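Local atomic coordinates of Methylcobalamin\: coenzyme M methyltransferase (Methanosarcina mazei, PDB entry 4AY7), a protein that probably transfers the methyl group of a methylated corrinoid to coenzyme M in methanogenesis, as a zinc-dependent TIM-barrel methyltransferase. Residues E12-T17 with G145-I150; V31-V36 with G74-R79; E43-V48 with A63-A68; E135-I140 with V200-D205. All blocks are in the same frame, centred on the assembly; numbering follows the deposited sequence.

Interaction 1 of 4, residues E12-T17 with G145-I150; sequences EFTLKT and GPDVPI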
loop_
_atom_site.group_PDB
_atom_site.type_symbol
_atom_site.label_atom_id
_atom_site.label_comp_id
_atom_site.label_asym_id
_atom_site.label_seq_id
_atom_site.Cartn_x
_atom_site.Cartn_y
_atom_site.Cartn_z
ATOM N N GLU A 12 -10.165 -11.011 23.826
ATOM C CA GLU A 12 -10.697 -11.856 22.742
ATOM C C GLU A 12 -10.693 -11.033 21.436
ATOM O O GLU A 12 -11.704 -10.948 20.745
ATOM C CB GLU A 12 -12.111 -12.340 23.060
ATOM N N PHE A 13 -9.567 -10.412 21.104
ATOM C CA PHE A 13 -9.392 -9.878 19.775
ATOM C C PHE A 13 -9.096 -11.036 18.851
ATOM O O PHE A 13 -8.548 -12.047 19.267
ATOM C CB PHE A 13 -8.235 -8.902 19.710
ATOM C CG PHE A 13 -8.506 -7.589 20.380
ATOM C CD1 PHE A 13 -9.154 -6.557 19.690
ATOM C CD2 PHE A 13 -8.106 -7.368 21.686
ATOM C CE1 PHE A 13 -9.370 -5.328 20.293
ATOM C CE2 PHE A 13 -8.353 -6.155 22.307
ATOM C CZ PHE A 13 -8.993 -5.137 21.623
ATOM N N THR A 14 -9.491 -10.863 17.587
ATOM C CA THR A 14 -9.085 -11.687 16.448
ATOM C C THR A 14 -8.051 -10.879 15.703
ATOM O O THR A 14 -7.868 -9.689 15.964
ATOM C CB THR A 14 -10.254 -12.047 15.529
ATOM O OG1 THR A 14 -10.780 -10.875 14.882
ATOM C CG2 THR A 14 -11.319 -12.757 16.291
ATOM N N LEU A 15 -7.352 -11.528 14.778
ATOM C CA LEU A 15 -6.360 -10.792 14.025
ATOM C C LEU A 15 -7.032 -9.626 13.309
ATOM O O LEU A 15 -6.394 -8.572 13.164
ATOM C CB LEU A 15 -5.645 -11.654 12.987
ATOM C CG LEU A 15 -4.805 -12.848 13.448
ATOM C CD1 LEU A 15 -4.212 -13.504 12.184
ATOM C CD2 LEU A 15 -3.805 -12.525 14.576
ATOM N N LYS A 16 -8.263 -9.833 12.852
ATOM C CA LYS A 16 -8.987 -8.821 12.131
ATOM C C LYS A 16 -9.392 -7.664 13.046
ATOM O O LYS A 16 -9.130 -6.506 12.727
ATOM C CB LYS A 16 -10.233 -9.377 11.364
ATOM C CG LYS A 16 -11.177 -8.293 10.801
ATOM C CD LYS A 16 -12.210 -8.790 9.819
ATOM C CE LYS A 16 -13.479 -9.421 10.362
ATOM N NZ LYS A 16 -14.237 -10.091 9.178
ATOM N N THR A 17 -10.022 -7.991 14.173
ATOM C CA THR A 17 -10.526 -6.952 15.120
ATOM C C THR A 17 -9.379 -6.147 15.718
ATOM O O THR A 17 -9.516 -4.932 15.910
ATOM C CB THR A 17 -11.468 -7.435 16.219
ATOM O OG1 THR A 17 -10.805 -8.371 17.016
ATOM C CG2 THR A 17 -12.828 -7.997 15.749
ATOM N N GLY A 145 -11.148 -17.475 6.306
ATOM C CA GLY A 145 -12.296 -17.228 7.144
ATOM C C GLY A 145 -12.381 -15.780 7.637
ATOM O O GLY A 145 -11.606 -14.875 7.177
ATOM N N PRO A 146 -13.353 -15.527 8.517
ATOM C CA PRO A 146 -13.728 -14.176 8.814
ATOM C C PRO A 146 -12.773 -13.474 9.773
ATOM O O PRO A 146 -12.817 -12.251 9.837
ATOM C CB PRO A 146 -15.128 -14.323 9.452
ATOM C CG PRO A 146 -15.121 -15.690 10.054
ATOM C CD PRO A 146 -14.211 -16.522 9.199
ATOM N N ASP A 147 -11.903 -14.217 10.449
ATOM C CA ASP A 147 -11.086 -13.627 11.525
ATOM C C ASP A 147 -9.672 -13.137 11.197
ATOM O O ASP A 147 -8.978 -12.639 12.096
ATOM C CB ASP A 147 -11.013 -14.605 12.690
ATOM C CG ASP A 147 -12.405 -14.884 13.295
ATOM O OD1 ASP A 147 -13.370 -14.057 13.170
ATOM O OD2 ASP A 147 -12.513 -15.928 13.955
ATOM N N VAL A 148 -9.266 -13.277 9.945
ATOM C CA VAL A 148 -8.018 -12.751 9.437
ATOM C C VAL A 148 -8.329 -11.602 8.526
ATOM O O VAL A 148 -9.193 -11.745 7.632
ATOM C CB VAL A 148 -7.290 -13.823 8.660
ATOM C CG1 VAL A 148 -5.987 -13.299 8.086
ATOM C CG2 VAL A 148 -7.024 -14.991 9.571
ATOM N N PRO A 149 -7.627 -10.492 8.688
ATOM C CA PRO A 149 -7.918 -9.346 7.836
ATOM C C PRO A 149 -7.237 -9.449 6.445
ATOM O O PRO A 149 -6.155 -9.967 6.342
ATOM C CB PRO A 149 -7.333 -8.189 8.633
ATOM C CG PRO A 149 -6.141 -8.754 9.309
ATOM C CD PRO A 149 -6.532 -10.195 9.644
ATOM N N ILE A 150 -7.863 -8.884 5.426
ATOM C CA ILE A 150 -7.385 -8.841 4.070
ATOM C C ILE A 150 -7.153 -7.400 3.770
ATOM O O ILE A 150 -8.040 -6.589 3.935
ATOM C CB ILE A 150 -8.393 -9.416 3.054
ATOM C CG1 ILE A 150 -8.693 -10.863 3.390
ATOM C CG2 ILE A 150 -7.866 -9.261 1.607
ATOM C CD1 ILE A 150 -9.715 -11.489 2.455
HETATM O O HOH W 1 -12.956 -11.252 13.766
#
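Lys16 meets the type I turn Gly145-Val148 with both of its nitrogens, and these two hydrogen bonds carry the polar part of the contact. Its backbone N donates to Asp147 O at 3.0 Å from above the carbonyl plane, whereas Lys16 NZ reaches Pro146 O at 2.7 Å within that carbonyl's plane, on a lone pair. A bend at chi3 (82°) in an otherwise extended chain brings the ammonium group to this oxygen. With an alanine at this position, Pro146 O would probably lose its charged donor, leaving the turn less firmly tied.

Capping adds a second polar element. Thr14 OG1 accepts from Thr17 N at 3.1 Å and Thr17 OG1 from Thr14 N at 2.9 Å, a capping box. A water that donates to Asp147 OD1 lies beside Thr14 OG1.

Apolar contacts follow: Leu15 CB rests on Pro149 CD at 3.8 Å, while the Leu15 and Val148 side chains lie side by side, CD1 and CG2 4.1 Å apart. The first turn of helix 15-24 packs on the loop between helix 130-144 and strand 150-155; Arg141 bonds to the loop carbonyls of Gly145 and Val148, and His70 of helix 59-71 touches Leu15 and Val148.

Interaction 2 of 4, residues V31-V36 with G74-R79; sequences VPVCSV and GLEAVR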
loop_
_atom_site.group_PDB
_atom_site.type_symbol
_atom_site.label_atom_id
_atom_site.label_comp_id
_atom_site.label_asym_id
_atom_site.label_seq_id
_atom_site.Cartn_x
_atom_site.Cartn_y
_atom_site.Cartn_z
ATOM N N VAL A 31 0.380 -4.696 19.833
ATOM C CA VAL A 31 0.526 -4.141 18.480
ATOM C C VAL A 31 0.468 -5.308 17.450
ATOM O O VAL A 31 1.194 -6.304 17.616
ATOM C CB VAL A 31 1.861 -3.393 18.374
ATOM C CG1 VAL A 31 2.181 -2.988 16.938
ATOM C CG2 VAL A 31 1.898 -2.199 19.381
ATOM N N PRO A 32 -0.450 -5.247 16.459
ATOM C CA PRO A 32 -0.453 -6.267 15.372
ATOM C C PRO A 32 0.775 -6.122 14.549
ATOM O O PRO A 32 1.334 -5.002 14.451
ATOM C CB PRO A 32 -1.637 -5.880 14.513
ATOM C CG PRO A 32 -1.872 -4.486 14.815
ATOM C CD PRO A 32 -1.383 -4.157 16.170
ATOM N N VAL A 33 1.212 -7.242 13.967
ATOM C CA VAL A 33 2.380 -7.251 13.090
ATOM C C VAL A 33 1.938 -7.766 11.759
ATOM O O VAL A 33 1.435 -8.881 11.654
ATOM C CB VAL A 33 3.570 -8.019 13.644
ATOM C CG1 VAL A 33 3.184 -9.453 14.060
ATOM C CG2 VAL A 33 4.755 -7.942 12.697
ATOM N N CYS A 34 2.084 -6.915 10.770
ATOM C CA CYS A 34 1.694 -7.316 9.394
ATOM C C CYS A 34 2.309 -6.397 8.391
ATOM O O CYS A 34 3.123 -5.556 8.765
ATOM C CB CYS A 34 0.197 -7.332 9.247
ATOM S SG CYS A 34 -0.510 -5.723 9.267
ATOM N N SER A 35 1.984 -6.598 7.102
ATOM C CA SER A 35 2.415 -5.667 6.049
ATOM C C SER A 35 1.233 -5.106 5.331
ATOM O O SER A 35 0.283 -5.849 5.012
ATOM C CB SER A 35 3.360 -6.395 5.084
ATOM O OG SER A 35 3.918 -5.435 4.203
ATOM N N VAL A 36 1.265 -3.803 5.086
ATOM C CA VAL A 36 0.271 -3.117 4.327
ATOM C C VAL A 36 0.862 -2.857 2.941
ATOM O O VAL A 36 0.171 -2.400 2.061
ATOM C CB VAL A 36 -0.268 -1.820 4.998
ATOM C CG1 VAL A 36 -0.873 -2.141 6.360
ATOM C CG2 VAL A 36 0.845 -0.777 5.208
ATOM N N GLY A 74 3.825 -15.714 9.515
ATOM C CA GLY A 74 3.143 -15.308 10.667
ATOM C C GLY A 74 2.693 -13.839 10.638
ATOM O O GLY A 74 2.174 -13.353 11.661
ATOM N N LEU A 75 2.823 -13.147 9.507
ATOM C CA LEU A 75 2.238 -11.791 9.361
ATOM C C LEU A 75 0.747 -11.949 9.556
ATOM O O LEU A 75 0.139 -12.940 9.095
ATOM C CB LEU A 75 2.562 -11.143 8.059
ATOM C CG LEU A 75 4.044 -10.856 7.788
ATOM C CD1 LEU A 75 4.131 -10.297 6.390
ATOM C CD2 LEU A 75 4.626 -9.928 8.874
ATOM N N GLU A 76 0.188 -10.994 10.292
ATOM C CA GLU A 76 -1.175 -11.100 10.779
ATOM C C GLU A 76 -2.178 -10.445 9.882
ATOM O O GLU A 76 -3.190 -9.977 10.344
ATOM C CB GLU A 76 -1.198 -10.543 12.201
ATOM C CG GLU A 76 -0.369 -11.445 13.120
ATOM C CD GLU A 76 -0.223 -10.949 14.570
ATOM O OE1 GLU A 76 -0.321 -9.729 14.869
ATOM O OE2 GLU A 76 -0.056 -11.845 15.442
ATOM N N ALA A 77 -1.961 -10.521 8.565
ATOM C CA ALA A 77 -2.940 -10.048 7.568
ATOM C C ALA A 77 -2.548 -10.701 6.255
ATOM O O ALA A 77 -1.457 -11.244 6.143
ATOM C CB ALA A 77 -2.897 -8.545 7.407
ATOM N N VAL A 78 -3.441 -10.697 5.291
ATOM C CA VAL A 78 -3.077 -11.158 3.925
ATOM C C VAL A 78 -3.202 -9.951 3.049
ATOM O O VAL A 78 -4.290 -9.349 3.019
ATOM C CB VAL A 78 -4.008 -12.252 3.409
ATOM C CG1 VAL A 78 -3.590 -12.701 1.974
ATOM C CG2 VAL A 78 -3.977 -13.462 4.342
ATOM N N ARG A 79 -2.156 -9.620 2.295
ATOM C CA ARG A 79 -2.090 -8.400 1.482
ATOM C C ARG A 79 -1.926 -8.846 -0.007
ATOM O O ARG A 79 -1.083 -9.683 -0.336
ATOM C CB ARG A 79 -0.866 -7.612 1.839
ATOM C CG ARG A 79 -0.893 -6.123 1.527
ATOM C CD ARG A 79 -0.505 -5.789 0.181
ATOM N NE ARG A 79 -0.220 -4.389 -0.101
ATOM C CZ ARG A 79 0.152 -4.028 -1.311
ATOM N NH1 ARG A 79 0.287 -4.936 -2.282
ATOM N NH2 ARG A 79 0.439 -2.775 -1.599
HETATM O O HOH W 2 0.362 -8.504 5.752
HETATM O O HOH W 3 -0.082 -0.378 -0.049
#
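Glu76 and Val33 hold each other through two hydrogen bonds that use backbone and side chain in turn. Glu76 N donates to Val33 O at 2.8 Å in the carbonyl plane, and Glu76 OE1 accepts from Val33 N at 3.1 Å along a nearly straight bond (169°), met from above the carboxylate plane. The glutamate places CG beside its own backbone N (chi1 -66°) and then extends, crossing the valine at about a right angle, so that Val33 CG1 lies 3.6 Å from Glu76 OE1. A salt bridge from OE2 to Arg343 completes the grip and would probably favour the charged carboxylate.

Leu75 supplies the apolar part: its CD2 sits 4.0 Å from Cys34 CA, and its CD1 approaches Ser35 CB. Arg79 NE donates to Val36 O at 3.0 Å; the oxygen lies at the guanidinium edge, and a water also joins it to NH2. A leucine in place of Arg79 would probably cost the Val36 carbonyl its NE donor and leave the bridging water without its NH2 partner, close to the coenzyme M-binding Gln38.

Segment 31-36 also bonds through Pro32 and Cys34 to Leu321 of strand 320-323, and lies between strands 78-80 and 320-323, the outermost of the TIM barrel's parallel sheet. Helix 333-346 packs on Val33 and Leu75, helix 15-24 on Pro32 and Cys34.

Interaction 3 of 4, residues E43-V48 with A63-A68; sequences ELMDVV and AKLALA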
loop_
_atom_site.group_PDB
_atom_site.type_symbol
_atom_site.label_atom_id
_atom_site.label_comp_id
_atom_site.label_asym_id
_atom_site.label_seq_id
_atom_site.Cartn_x
_atom_site.Cartn_y
_atom_site.Cartn_z
ATOM N N GLU A 43 11.441 -16.529 -2.323
ATOM C CA GLU A 43 11.526 -17.793 -1.542
ATOM C C GLU A 43 10.151 -18.491 -1.539
ATOM O O GLU A 43 10.062 -19.720 -1.749
ATOM C CB GLU A 43 12.042 -17.587 -0.126
ATOM C CG GLU A 43 12.054 -18.880 0.734
ATOM C CD GLU A 43 12.857 -18.811 2.061
ATOM O OE1 GLU A 43 13.513 -17.772 2.407
ATOM O OE2 GLU A 43 12.842 -19.868 2.765
ATOM N N LEU A 44 9.093 -17.719 -1.360
ATOM C CA LEU A 44 7.728 -18.266 -1.255
ATOM C C LEU A 44 7.181 -18.557 -2.668
ATOM O O LEU A 44 6.524 -19.600 -2.888
ATOM C CB LEU A 44 6.804 -17.353 -0.439
ATOM C CG LEU A 44 7.162 -17.373 1.057
ATOM C CD1 LEU A 44 6.196 -16.522 1.845
ATOM C CD2 LEU A 44 7.267 -18.820 1.605
ATOM N N MET A 45 7.557 -17.731 -3.646
ATOM C CA MET A 45 7.177 -18.032 -5.051
ATOM C C MET A 45 7.671 -19.435 -5.373
ATOM O O MET A 45 6.917 -20.197 -5.921
ATOM C CB MET A 45 7.800 -17.080 -6.067
ATOM C CG MET A 45 7.287 -15.653 -5.946
ATOM S SD MET A 45 8.265 -14.673 -7.083
ATOM C CE MET A 45 8.058 -12.982 -6.433
ATOM N N ASP A 46 8.930 -19.707 -5.066
ATOM C CA ASP A 46 9.534 -21.039 -5.286
ATOM C C ASP A 46 8.833 -22.169 -4.507
ATOM O O ASP A 46 8.523 -23.186 -5.095
ATOM C CB ASP A 46 11.040 -20.986 -4.966
ATOM C CG ASP A 46 11.831 -20.290 -6.074
ATOM O OD1 ASP A 46 11.228 -19.859 -7.091
ATOM O OD2 ASP A 46 13.059 -20.179 -5.979
ATOM N N VAL A 47 8.551 -21.978 -3.218
ATOM C CA VAL A 47 7.984 -23.051 -2.347
ATOM C C VAL A 47 6.613 -23.483 -2.870
ATOM O O VAL A 47 6.381 -24.670 -3.130
ATOM C CB VAL A 47 7.846 -22.600 -0.873
ATOM C CG1 VAL A 47 7.012 -23.587 -0.069
ATOM C CG2 VAL A 47 9.208 -22.397 -0.173
ATOM N N VAL A 48 5.712 -22.494 -3.067
ATOM C CA VAL A 48 4.332 -22.798 -3.449
ATOM C C VAL A 48 4.096 -22.632 -4.940
ATOM O O VAL A 48 2.914 -22.669 -5.385
ATOM C CB VAL A 48 3.330 -21.838 -2.786
ATOM C CG1 VAL A 48 3.329 -22.025 -1.268
ATOM C CG2 VAL A 48 3.643 -20.379 -3.171
ATOM N N ALA A 63 -3.703 -15.666 -5.023
ATOM C CA ALA A 63 -4.175 -16.098 -3.732
ATOM C C ALA A 63 -3.089 -16.942 -3.012
ATOM O O ALA A 63 -2.734 -16.691 -1.851
ATOM C CB ALA A 63 -5.456 -16.877 -3.885
ATOM N N LYS A 64 -2.528 -17.881 -3.757
ATOM C CA LYS A 64 -1.631 -18.890 -3.219
ATOM C C LYS A 64 -0.369 -18.230 -2.691
ATOM O O LYS A 64 0.013 -18.509 -1.534
ATOM C CB LYS A 64 -1.414 -20.003 -4.278
ATOM C CG LYS A 64 -0.818 -21.283 -3.758
ATOM C CD LYS A 64 -0.460 -22.209 -4.908
ATOM C CE LYS A 64 0.093 -23.557 -4.392
ATOM N NZ LYS A 64 0.638 -24.417 -5.523
ATOM N N LEU A 65 0.195 -17.261 -3.401
ATOM C CA LEU A 65 1.369 -16.566 -2.922
ATOM C C LEU A 65 1.084 -15.635 -1.724
ATOM O O LEU A 65 1.986 -15.466 -0.799
ATOM C CB LEU A 65 1.981 -15.757 -3.990
ATOM C CG LEU A 65 3.244 -14.994 -3.724
ATOM C CD1 LEU A 65 4.410 -15.939 -3.316
ATOM C CD2 LEU A 65 3.517 -14.209 -4.992
ATOM N N ALA A 66 -0.112 -15.003 -1.728
ATOM C CA ALA A 66 -0.484 -14.098 -0.597
ATOM C C ALA A 66 -0.625 -14.846 0.713
ATOM O O ALA A 66 -0.176 -14.408 1.823
ATOM C CB ALA A 66 -1.814 -13.415 -0.886
ATOM N N LEU A 67 -1.283 -15.984 0.595
ATOM C CA LEU A 67 -1.567 -16.770 1.750
ATOM C C LEU A 67 -0.257 -17.313 2.302
ATOM O O LEU A 67 -0.143 -17.510 3.504
ATOM C CB LEU A 67 -2.502 -17.932 1.434
ATOM C CG LEU A 67 -3.979 -17.583 1.293
ATOM C CD1 LEU A 67 -4.776 -17.643 2.603
ATOM C CD2 LEU A 67 -4.082 -16.169 0.775
ATOM N N ALA A 68 0.715 -17.546 1.416
ATOM C CA ALA A 68 1.977 -18.154 1.792
ATOM C C ALA A 68 2.750 -17.231 2.710
ATOM O O ALA A 68 3.385 -17.747 3.653
ATOM C CB ALA A 68 2.803 -18.576 0.547
#
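Helices 43-48 and 63-68 of this TIM-barrel protein, packed through interleaved apolar side chains, approach to 9.6 Å between the axes of these short segments, their directions 119° apart, with the CA atoms of Met45 and Leu65 among the nearest backbone points.

Leu65 reaches the backbone of the neighbouring helix. With CG anti to its backbone N (chi1 -178°), it turns CD1 onto the Leu44-Met45 peptide, 3.6 Å from Met45 N. The same methyl touches Leu44 CB and lies 3.9 Å from Met45 CG, to which CD2 is also close.

Ala68 presents a small methyl between two larger residues. Its CB meets Val48 CG1 at 3.9 Å and Leu44 CD1 at 4.2 Å, and Leu44 CD1 also lies 3.6 Å from Ala68 O. Val48, which has the most surface covered in this contact, is also met by Lys64. That lysine is extended along its whole length; CE passes beside Val48 CB at 4.0 Å, and NZ donates to Val48 O at 2.9 Å, tilted from the carbonyl plane. The bond provides a charged donor for an oxygen near the C-terminal part of its helix.

On other faces, Leu67 of helix 59-71 packs against helix 130-144, and Ala66 and Leu67 meet Val78 of strand 78-80. Helix 42-48 has its own further contacts: Met45 touches Trp52, and Glu43 OE1 accepts from Leu333 N at the start of helix 333-346.

Interaction 4 of 4, residues E135-I140 with V200-D205; sequences EAIKII and VEAGAD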
loop_
_atom_site.group_PDB
_atom_site.type_symbol
_atom_site.label_atom_id
_atom_site.label_comp_id
_atom_site.label_asym_id
_atom_site.label_seq_id
_atom_site.Cartn_x
_atom_site.Cartn_y
_atom_site.Cartn_z
ATOM N N GLU A 135 -11.404 -11.588 -7.598
ATOM C CA GLU A 135 -11.532 -12.994 -7.409
ATOM C C GLU A 135 -10.511 -13.568 -6.393
ATOM O O GLU A 135 -10.842 -14.469 -5.655
ATOM C CB GLU A 135 -11.440 -13.689 -8.755
ATOM C CG GLU A 135 -11.382 -15.192 -8.655
ATOM C CD GLU A 135 -12.743 -15.836 -8.351
ATOM O OE1 GLU A 135 -13.787 -15.121 -8.111
ATOM O OE2 GLU A 135 -12.781 -17.092 -8.444
ATOM N N ALA A 136 -9.301 -13.048 -6.373
ATOM C CA ALA A 136 -8.271 -13.540 -5.429
ATOM C C ALA A 136 -8.644 -13.203 -3.983
ATOM O O ALA A 136 -8.473 -14.019 -3.094
ATOM C CB ALA A 136 -6.863 -13.037 -5.781
ATOM N N ILE A 137 -9.268 -12.037 -3.797
ATOM C CA ILE A 137 -9.757 -11.634 -2.467
ATOM C C ILE A 137 -10.785 -12.625 -1.985
ATOM O O ILE A 137 -10.721 -13.065 -0.856
ATOM C CB ILE A 137 -10.368 -10.222 -2.480
ATOM C CG1 ILE A 137 -9.240 -9.212 -2.735
ATOM C CG2 ILE A 137 -11.124 -9.992 -1.158
ATOM C CD1 ILE A 137 -9.758 -7.800 -3.135
ATOM N N LYS A 138 -11.708 -12.999 -2.859
ATOM C CA LYS A 138 -12.737 -14.001 -2.471
ATOM C C LYS A 138 -12.144 -15.355 -2.174
ATOM O O LYS A 138 -12.563 -16.041 -1.239
ATOM C CB LYS A 138 -13.764 -14.145 -3.572
ATOM C CG LYS A 138 -14.515 -12.842 -3.785
ATOM C CD LYS A 138 -15.376 -12.916 -5.036
ATOM C CE LYS A 138 -15.368 -11.587 -5.817
ATOM N NZ LYS A 138 -15.384 -11.953 -7.259
ATOM N N ILE A 139 -11.148 -15.746 -2.950
ATOM C CA ILE A 139 -10.452 -17.021 -2.679
ATOM C C ILE A 139 -9.739 -16.978 -1.316
ATOM O O ILE A 139 -9.784 -17.944 -0.556
ATOM C CB ILE A 139 -9.420 -17.316 -3.717
ATOM C CG1 ILE A 139 -10.107 -17.546 -5.083
ATOM C CG2 ILE A 139 -8.597 -18.570 -3.367
ATOM C CD1 ILE A 139 -9.082 -17.722 -6.196
ATOM N N ILE A 140 -9.029 -15.880 -1.049
ATOM C CA ILE A 140 -8.366 -15.662 0.284
ATOM C C ILE A 140 -9.379 -15.720 1.452
ATOM O O ILE A 140 -9.238 -16.537 2.343
ATOM C CB ILE A 140 -7.595 -14.334 0.320
ATOM C CG1 ILE A 140 -6.418 -14.450 -0.652
ATOM C CG2 ILE A 140 -7.204 -13.937 1.775
ATOM C CD1 ILE A 140 -5.777 -13.096 -0.988
ATOM N N VAL A 200 -13.340 -3.666 -1.276
ATOM C CA VAL A 200 -14.078 -3.796 -0.044
ATOM C C VAL A 200 -15.243 -4.751 -0.226
ATOM O O VAL A 200 -15.431 -5.645 0.608
ATOM C CB VAL A 200 -14.547 -2.406 0.506
ATOM C CG1 VAL A 200 -15.514 -2.563 1.689
ATOM C CG2 VAL A 200 -13.328 -1.543 0.901
ATOM N N GLU A 201 -16.038 -4.563 -1.294
ATOM C CA GLU A 201 -17.214 -5.442 -1.552
ATOM C C GLU A 201 -16.755 -6.873 -1.740
ATOM O O GLU A 201 -17.481 -7.780 -1.382
ATOM C CB GLU A 201 -18.086 -4.962 -2.741
ATOM C CG GLU A 201 -18.965 -3.718 -2.430
ATOM C CD GLU A 201 -19.187 -2.644 -3.583
ATOM O OE1 GLU A 201 -18.933 -2.904 -4.804
ATOM O OE2 GLU A 201 -19.636 -1.488 -3.271
ATOM N N ALA A 202 -15.562 -7.081 -2.279
ATOM C CA ALA A 202 -15.033 -8.443 -2.469
ATOM C C ALA A 202 -14.580 -9.075 -1.181
ATOM O O ALA A 202 -14.473 -10.292 -1.129
ATOM C CB ALA A 202 -13.856 -8.510 -3.489
ATOM N N GLY A 203 -14.270 -8.272 -0.155
ATOM C CA GLY A 203 -13.897 -8.811 1.142
ATOM C C GLY A 203 -12.670 -8.201 1.848
ATOM O O GLY A 203 -12.344 -8.629 2.966
ATOM N N ALA A 204 -12.044 -7.163 1.251
ATOM C CA ALA A 204 -10.926 -6.427 1.885
ATOM C C ALA A 204 -11.453 -5.652 3.067
ATOM O O ALA A 204 -12.538 -5.054 3.028
ATOM C CB ALA A 204 -10.215 -5.455 0.918
ATOM N N ASP A 205 -10.646 -5.640 4.111
ATOM C CA ASP A 205 -10.964 -4.983 5.397
ATOM C C ASP A 205 -10.300 -3.632 5.541
ATOM O O ASP A 205 -10.807 -2.743 6.265
ATOM C CB ASP A 205 -10.512 -5.886 6.557
ATOM C CG ASP A 205 -11.247 -7.242 6.555
ATOM O OD1 ASP A 205 -12.514 -7.319 6.634
ATOM O OD2 ASP A 205 -10.563 -8.249 6.360
#
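Ile137 presses against Ala202 where two outer helices of the TIM barrel meet, 130-144 and 178-202, the second of which ends here in a Schellman motif. Each helix leads toward a strand of the parallel sheet, 150-155 and 206-210, and those strands are neighbours.

The isoleucine can be followed outward. Its CB lies 4.0 Å from Ala202 CB, already in apolar contact. There the side chain branches. CG2, anti to the backbone N, goes to the end of the other helix: it is 3.4 Å from Ala202 O, and the backbone nitrogens of Gly203 and Ala204 are also near, at 3.7 Å for Gly203 N. A single methyl thus covers three consecutive residues of the backbone as it leaves the helix. The other branch runs through CG1, beside the backbone N (chi1 -68°). It carries Ile137 CD1 to 4.2 Å from Ala202 CB, and both branches border the alanine methyl. The side chain also touches Leu80 of strand 78-80.

Gly203 suits this place on two counts. Its positive phi (135°) is that of the Schellman turn, where its N donates to Val200 O, and a CB there would crowd the isoleucine methyl. Just beyond the turn, Asp205 forms a salt bridge with Arg141, from the same helix as Ile137.

Lys138 flanks the pair at the solvent-facing side. Its NZ makes a long salt bridge to Glu135 within the helix, while Lys138 CG lies 3.7 Å from Ala202 O and Lys138 CE 4.1 Å from Ala202 CB.

Interactions 1, 2 and 4 meet along the parallel sheet: Pro149 O lies 3.0 Å from Val78 N and Ile150 O 2.8 Å from Asp205 N, both probable hydrogen bonds, so Pro149 and Ile150, at the start of strand 150-155, join interaction 1 to the other two. Interaction 3 packs against interactions 2 and 4, with Leu67 CD2 close to Ile140 CG1 of interaction 4 and Ala66 CB 3.4 Å from Val78 CG1 of interaction 2. Interactions 1 and 4 lie away from the zinc and coenzyme M sites, whereas interaction 2 borders the active site: the side chain of Arg79 is about 4 Å from that of Gln38 and about 9 Å from the zinc ion. In interaction 3, the side chain of Leu65 is about 7 Å from that of Gln38.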